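Local coordinates for protein phosphinothricin N-acetyltransferase (Brucella ovis, PDB 5DWM) that probably transfers an acetyl group from acetyl-CoA to an amine such as phosphinothricin, as GNAT-family acetyltransferases do, at residues 68-73 with 97-102; 126-131 with 164-169. All coordinates share one frame; numbering follows the deposited sequence.

Overall arrangement
From the N terminus, the chain runs through strand 11-14, two helices and strand 62-67 before it reaches contact 1. That contact closes a loop made mostly of the hairpin of strands 70-79 and 89-96. It ties the start of strand 70-79 to the turn that leads into helix 105-119. Contact 2 opens later, on strand 124-129. The chain then passes through helix 136-144 and strand 148-159 and returns on strand 162-172. The two loops follow in series and neither nests nor crosses. The centres of contacts 1 and 2 lie about 23 Å apart, and their nearest atoms about 11 Å. Both reach one mixed sheet, where strands 89-96 and 124-129 are the parallel neighbours among antiparallel ones.

Contact 1 of 2, residues 68-73 with 97-102; sequences DGRVLG and APDAKG
Arg70 reaches over from the start of strand 70-79 to grip Asp99 in the turn after strand 89-96. Its CB points to that turn and lies 4.0 Å from Leu72 CD2 of the same strand. The chain then runs extended through CG and CD and bends at chi3 (52°). This bend brings the guanidinium over Leu72, whose CD2 sits 3.5 Å above one face of its plane, toward the rim. NE and CZ lie over the same methyl, with NE 3.8 Å from Leu72 CD2. At the tip, NH1 gives a hydrogen bond to Asp99 OD2 at 2.9 Å. NH2 is shared between both carboxylate oxygens and bonds Asp99 OD1 at 3.1 Å. OD2 therefore takes two donors. The grip is an end-on salt bridge, with the two planes only 14° apart and the oxygens met on their syn sides. Ala97 CB also lies at the guanidinium edge, near NH2.

The turn leads from strand 89-96 into the acetyl-CoA-binding loop of the GNAT fold. Gly102 binds the cofactor. With Gln103, Gly104 and Gly106 it belongs to a glycine-rich sequence consistent with the family's pyrophosphate-binding loop, which runs into helix 105-119.

Inward from the salt bridge, Ala97 N donates to Leu72 O at 2.8 Å, a nearly straight bond (172°). Ala97 CB rests 3.4 Å from the same oxygen, Leu72 O. Leu72 CB packs on Ala100 CB at 3.9 Å. The Ala100 side chain lies beside those of Ile96 and Gln103, both cofactor-binding residues. Ala97 also packs on Ile26 of helix 20-33.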
loop_
_atom_site.group_PDB
_atom_site.type_symbol
_atom_site.label_atom_id
_atom_site.label_comp_id
_atom_site.label_asym_id
_atom_site.label_seq_id
_atom_site.Cartn_x
_atom_site.Cartn_y
_atom_site.Cartn_z
ATOM N N ASP A 68 12.467 -19.219 -27.344
ATOM C CA ASP A 68 13.800 -19.707 -27.708
ATOM C C ASP A 68 14.600 -20.128 -26.476
ATOM O O ASP A 68 15.806 -19.895 -26.378
ATOM C CB ASP A 68 14.565 -18.697 -28.566
ATOM C CG ASP A 68 15.704 -19.339 -29.347
ATOM O OD1 ASP A 68 15.633 -20.559 -29.613
ATOM O OD2 ASP A 68 16.667 -18.623 -29.696
ATOM N N GLY A 69 13.919 -20.752 -25.519
ATOM C CA GLY A 69 14.571 -21.222 -24.317
ATOM C C GLY A 69 14.957 -20.159 -23.310
ATOM O O GLY A 69 15.497 -20.511 -22.258
ATOM N N ARG A 70 14.707 -18.878 -23.594
ATOM C CA ARG A 70 15.045 -17.775 -22.704
ATOM C C ARG A 70 13.785 -17.286 -22.007
ATOM O O ARG A 70 12.736 -17.145 -22.640
ATOM C CB ARG A 70 15.580 -16.588 -23.506
ATOM C CG ARG A 70 17.047 -16.606 -23.855
ATOM C CD ARG A 70 17.416 -15.274 -24.509
ATOM N NE ARG A 70 16.982 -14.129 -23.705
ATOM C CZ ARG A 70 16.933 -12.876 -24.151
ATOM N NH1 ARG A 70 17.284 -12.602 -25.398
ATOM N NH2 ARG A 70 16.526 -11.893 -23.351
ATOM N N VAL A 71 13.896 -16.986 -20.714
ATOM C CA VAL A 71 12.825 -16.282 -20.013
ATOM C C VAL A 71 12.912 -14.801 -20.360
ATOM O O VAL A 71 13.943 -14.160 -20.128
ATOM C CB VAL A 71 12.908 -16.509 -18.500
ATOM C CG1 VAL A 71 12.080 -15.456 -17.747
ATOM C CG2 VAL A 71 12.436 -17.916 -18.172
ATOM N N LEU A 72 11.833 -14.261 -20.925
ATOM C CA LEU A 72 11.803 -12.885 -21.403
ATOM C C LEU A 72 11.064 -11.941 -20.467
ATOM O O LEU A 72 11.145 -10.719 -20.651
ATOM C CB LEU A 72 11.146 -12.818 -22.784
ATOM C CG LEU A 72 11.804 -13.681 -23.864
ATOM C CD1 LEU A 72 11.128 -13.441 -25.186
ATOM C CD2 LEU A 72 13.281 -13.360 -23.951
ATOM N N GLY A 73 10.343 -12.465 -19.486
ATOM C CA GLY A 73 9.611 -11.622 -18.558
ATOM C C GLY A 73 8.913 -12.503 -17.553
ATOM O O GLY A 73 8.845 -13.725 -17.710
ATOM N N ALA A 97 12.303 -8.301 -19.811
ATOM C CA ALA A 97 13.709 -8.120 -20.170
ATOM C C ALA A 97 13.858 -6.927 -21.112
ATOM O O ALA A 97 13.004 -6.713 -21.983
ATOM C CB ALA A 97 14.257 -9.377 -20.852
ATOM N N PRO A 98 14.925 -6.133 -20.975
ATOM C CA PRO A 98 15.057 -4.940 -21.829
ATOM C C PRO A 98 15.009 -5.245 -23.312
ATOM O O PRO A 98 14.379 -4.501 -24.075
ATOM C CB PRO A 98 16.416 -4.362 -21.411
ATOM C CG PRO A 98 16.597 -4.825 -20.011
ATOM C CD PRO A 98 16.000 -6.208 -19.971
ATOM N N ASP A 99 15.637 -6.328 -23.747
ATOM C CA ASP A 99 15.650 -6.633 -25.172
ATOM C C ASP A 99 14.369 -7.297 -25.657
ATOM O O ASP A 99 14.268 -7.619 -26.845
ATOM C CB ASP A 99 16.878 -7.471 -25.531
ATOM C CG ASP A 99 16.977 -8.744 -24.724
ATOM O OD1 ASP A 99 16.435 -8.793 -23.596
ATOM O OD2 ASP A 99 17.612 -9.700 -25.218
ATOM N N ALA A 100 13.387 -7.496 -24.780
ATOM C CA ALA A 100 12.113 -8.090 -25.159
ATOM C C ALA A 100 10.962 -7.095 -25.102
ATOM O O ALA A 100 9.806 -7.487 -25.278
ATOM C CB ALA A 100 11.809 -9.315 -24.290
ATOM N N LYS A 101 11.244 -5.820 -24.861
ATOM C CA LYS A 101 10.173 -4.846 -24.726
ATOM C C LYS A 101 9.594 -4.482 -26.092
ATOM O O LYS A 101 10.265 -4.570 -27.126
ATOM C CB LYS A 101 10.659 -3.612 -23.965
ATOM C CG LYS A 101 10.870 -3.904 -22.476
ATOM C CD LYS A 101 11.528 -2.757 -21.735
ATOM C CE LYS A 101 11.689 -3.098 -20.255
ATOM N NZ LYS A 101 12.387 -2.018 -19.510
ATOM N N GLY A 102 8.320 -4.101 -26.090
ATOM C CA GLY A 102 7.631 -3.776 -27.321
ATOM C C GLY A 102 7.195 -4.966 -28.142
ATOM O O GLY A 102 6.815 -4.792 -29.304
#

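Contact 2 of 2, residues 126-131 with 164-169; sequences LAVIGD and LDTVLM
The carboxylate of Asp131 has one face covered by Leu164, whose CD2 stands 3.7 Å from Asp131 CG, almost directly above it. At the OD1 end a water donates to Asp131 OD1 at 2.6 Å. The same water accepts from Asp165 N at 2.9 Å and so bridges the two segments. OD2 is held by a salt bridge to Arg162. With CG anti to the backbone N (chi1 -170°), the acid group lies across the Leu164 side chain. The other carboxylate, on Asp165, turns to other partners. Its OD1 meets Gly155 N and also Arg177 of the second subunit, and its OD2 pairs with Arg152.

Further along, the segments are antiparallel strands of the GNAT sheet. Ala127 with Met169 and Ile129 with Val167 form hydrogen-bonded pairs. Ala127 N reaches Met169 O at 2.8 Å, and Ile129 N reaches Val167 O at 2.8 Å. Each pair also has the reverse bond, so four backbone bonds hold this part. Val128 and Leu168 form the non-hydrogen-bonded pair between them. Their side chains run side by side, with Val128 CG2 3.9 Å from Leu168 CD2. Val128 CG1 meets Thr166 CG2 more closely, at 3.5 Å, while Thr166 OG1 bonds Ser156. On the other face, Ile129 CD1 touches Met169 SD at 3.8 Å. The two side chains cross at a slant, and the methionine's end beyond the sulfur leads away.

Helix 136-144 packs on the face of Ala127, Ile129 and Met169, through Ser138 and His142. The second subunit covers the face of Val128, Thr166 and Leu168, and there the two copies of Leu168 meet. Within the sheet, strand 89-96 borders 124-129, and strand 148-159 borders 162-172.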
loop_
_atom_site.group_PDB
_atom_site.type_symbol
_atom_site.label_atom_id
_atom_site.label_comp_id
_atom_site.label_asym_id
_atom_site.label_seq_id
_atom_site.Cartn_x
_atom_site.Cartn_y
_atom_site.Cartn_z
ATOM N N LEU A 126 -5.183 -4.909 -8.543
ATOM C CA LEU A 126 -4.666 -3.549 -8.434
ATOM C C LEU A 126 -3.265 -3.471 -9.029
ATOM O O LEU A 126 -2.422 -4.324 -8.745
ATOM C CB LEU A 126 -4.601 -3.148 -6.957
ATOM C CG LEU A 126 -4.115 -1.732 -6.625
ATOM C CD1 LEU A 126 -5.177 -0.704 -6.989
ATOM C CD2 LEU A 126 -3.745 -1.612 -5.147
ATOM N N ALA A 127 -3.012 -2.439 -9.826
ATOM C CA ALA A 127 -1.670 -2.117 -10.301
ATOM C C ALA A 127 -1.176 -0.875 -9.574
ATOM O O ALA A 127 -1.868 0.145 -9.548
ATOM C CB ALA A 127 -1.658 -1.862 -11.812
ATOM N N VAL A 128 0.009 -0.973 -8.975
ATOM C CA VAL A 128 0.646 0.138 -8.277
ATOM C C VAL A 128 1.869 0.486 -9.115
ATOM O O VAL A 128 2.924 -0.144 -8.985
ATOM C CB VAL A 128 1.033 -0.274 -6.844
ATOM C CG1 VAL A 128 1.686 0.896 -6.105
ATOM C CG2 VAL A 128 -0.190 -0.737 -6.082
ATOM N N ILE A 129 1.722 1.456 -10.008
ATOM C CA ILE A 129 2.690 1.696 -11.076
ATOM C C ILE A 129 3.633 2.809 -10.639
ATOM O O ILE A 129 3.230 3.971 -10.509
ATOM C CB ILE A 129 1.986 2.029 -12.399
ATOM C CG1 ILE A 129 1.030 0.888 -12.786
ATOM C CG2 ILE A 129 3.021 2.321 -13.503
ATOM C CD1 ILE A 129 0.181 1.184 -14.009
ATOM N N GLY A 130 4.895 2.454 -10.405
ATOM C CA GLY A 130 5.873 3.452 -10.026
ATOM C C GLY A 130 6.251 4.346 -11.190
ATOM O O GLY A 130 6.315 3.914 -12.342
ATOM N N ASP A 131 6.520 5.614 -10.873
ATOM C CA ASP A 131 6.888 6.624 -11.871
ATOM C C ASP A 131 5.891 6.650 -13.029
ATOM O O ASP A 131 6.261 6.550 -14.202
ATOM C CB ASP A 131 8.327 6.428 -12.357
ATOM C CG ASP A 131 8.834 7.592 -13.207
ATOM O OD1 ASP A 131 8.166 8.646 -13.258
ATOM O OD2 ASP A 131 9.908 7.453 -13.827
ATOM N N LEU A 164 8.947 11.027 -8.266
ATOM C CA LEU A 164 8.170 10.065 -9.030
ATOM C C LEU A 164 6.771 10.003 -8.448
ATOM O O LEU A 164 6.597 10.135 -7.237
ATOM C CB LEU A 164 8.778 8.667 -8.895
ATOM C CG LEU A 164 10.297 8.548 -9.063
ATOM C CD1 LEU A 164 10.741 7.107 -8.825
ATOM C CD2 LEU A 164 10.738 9.032 -10.438
ATOM N N ASP A 165 5.780 9.767 -9.311
ATOM C CA ASP A 165 4.401 9.586 -8.881
ATOM C C ASP A 165 4.026 8.116 -8.983
ATOM O O ASP A 165 4.505 7.404 -9.866
ATOM C CB ASP A 165 3.423 10.365 -9.769
ATOM C CG ASP A 165 3.628 11.873 -9.712
ATOM O OD1 ASP A 165 4.366 12.377 -8.842
ATOM O OD2 ASP A 165 3.029 12.569 -10.553
ATOM N N THR A 166 3.132 7.669 -8.107
ATOM C CA THR A 166 2.578 6.319 -8.194
ATOM C C THR A 166 1.202 6.404 -8.837
ATOM O O THR A 166 0.310 7.062 -8.296
ATOM C CB THR A 166 2.420 5.720 -6.801
ATOM O OG1 THR A 166 3.697 5.593 -6.178
ATOM C CG2 THR A 166 1.744 4.347 -6.889
ATOM N N VAL A 167 1.026 5.743 -9.979
ATOM C CA VAL A 167 -0.275 5.661 -10.638
ATOM C C VAL A 167 -0.964 4.368 -10.214
ATOM O O VAL A 167 -0.380 3.282 -10.313
ATOM C CB VAL A 167 -0.126 5.759 -12.168
ATOM C CG1 VAL A 167 -1.377 5.222 -12.868
ATOM C CG2 VAL A 167 0.156 7.216 -12.569
ATOM N N LEU A 168 -2.192 4.480 -9.717
ATOM C CA LEU A 168 -2.969 3.318 -9.298
ATOM C C LEU A 168 -4.051 3.010 -10.327
ATOM O O LEU A 168 -4.734 3.922 -10.810
ATOM C CB LEU A 168 -3.632 3.566 -7.941
ATOM C CG LEU A 168 -2.673 3.996 -6.834
ATOM C CD1 LEU A 168 -3.484 4.556 -5.712
ATOM C CD2 LEU A 168 -1.870 2.815 -6.359
ATOM N N MET A 169 -4.204 1.721 -10.662
ATOM C CA MET A 169 -5.234 1.266 -11.589
ATOM C C MET A 169 -5.846 -0.026 -11.061
ATOM O O MET A 169 -5.188 -0.792 -10.353
ATOM C CB MET A 169 -4.659 1.025 -12.993
ATOM C CG MET A 169 -3.826 2.190 -13.518
ATOM S SD MET A 169 -3.315 1.984 -15.231
ATOM C CE MET A 169 -4.898 2.105 -16.067
HETATM O O HOH W 1 6.135 9.887 -12.193
#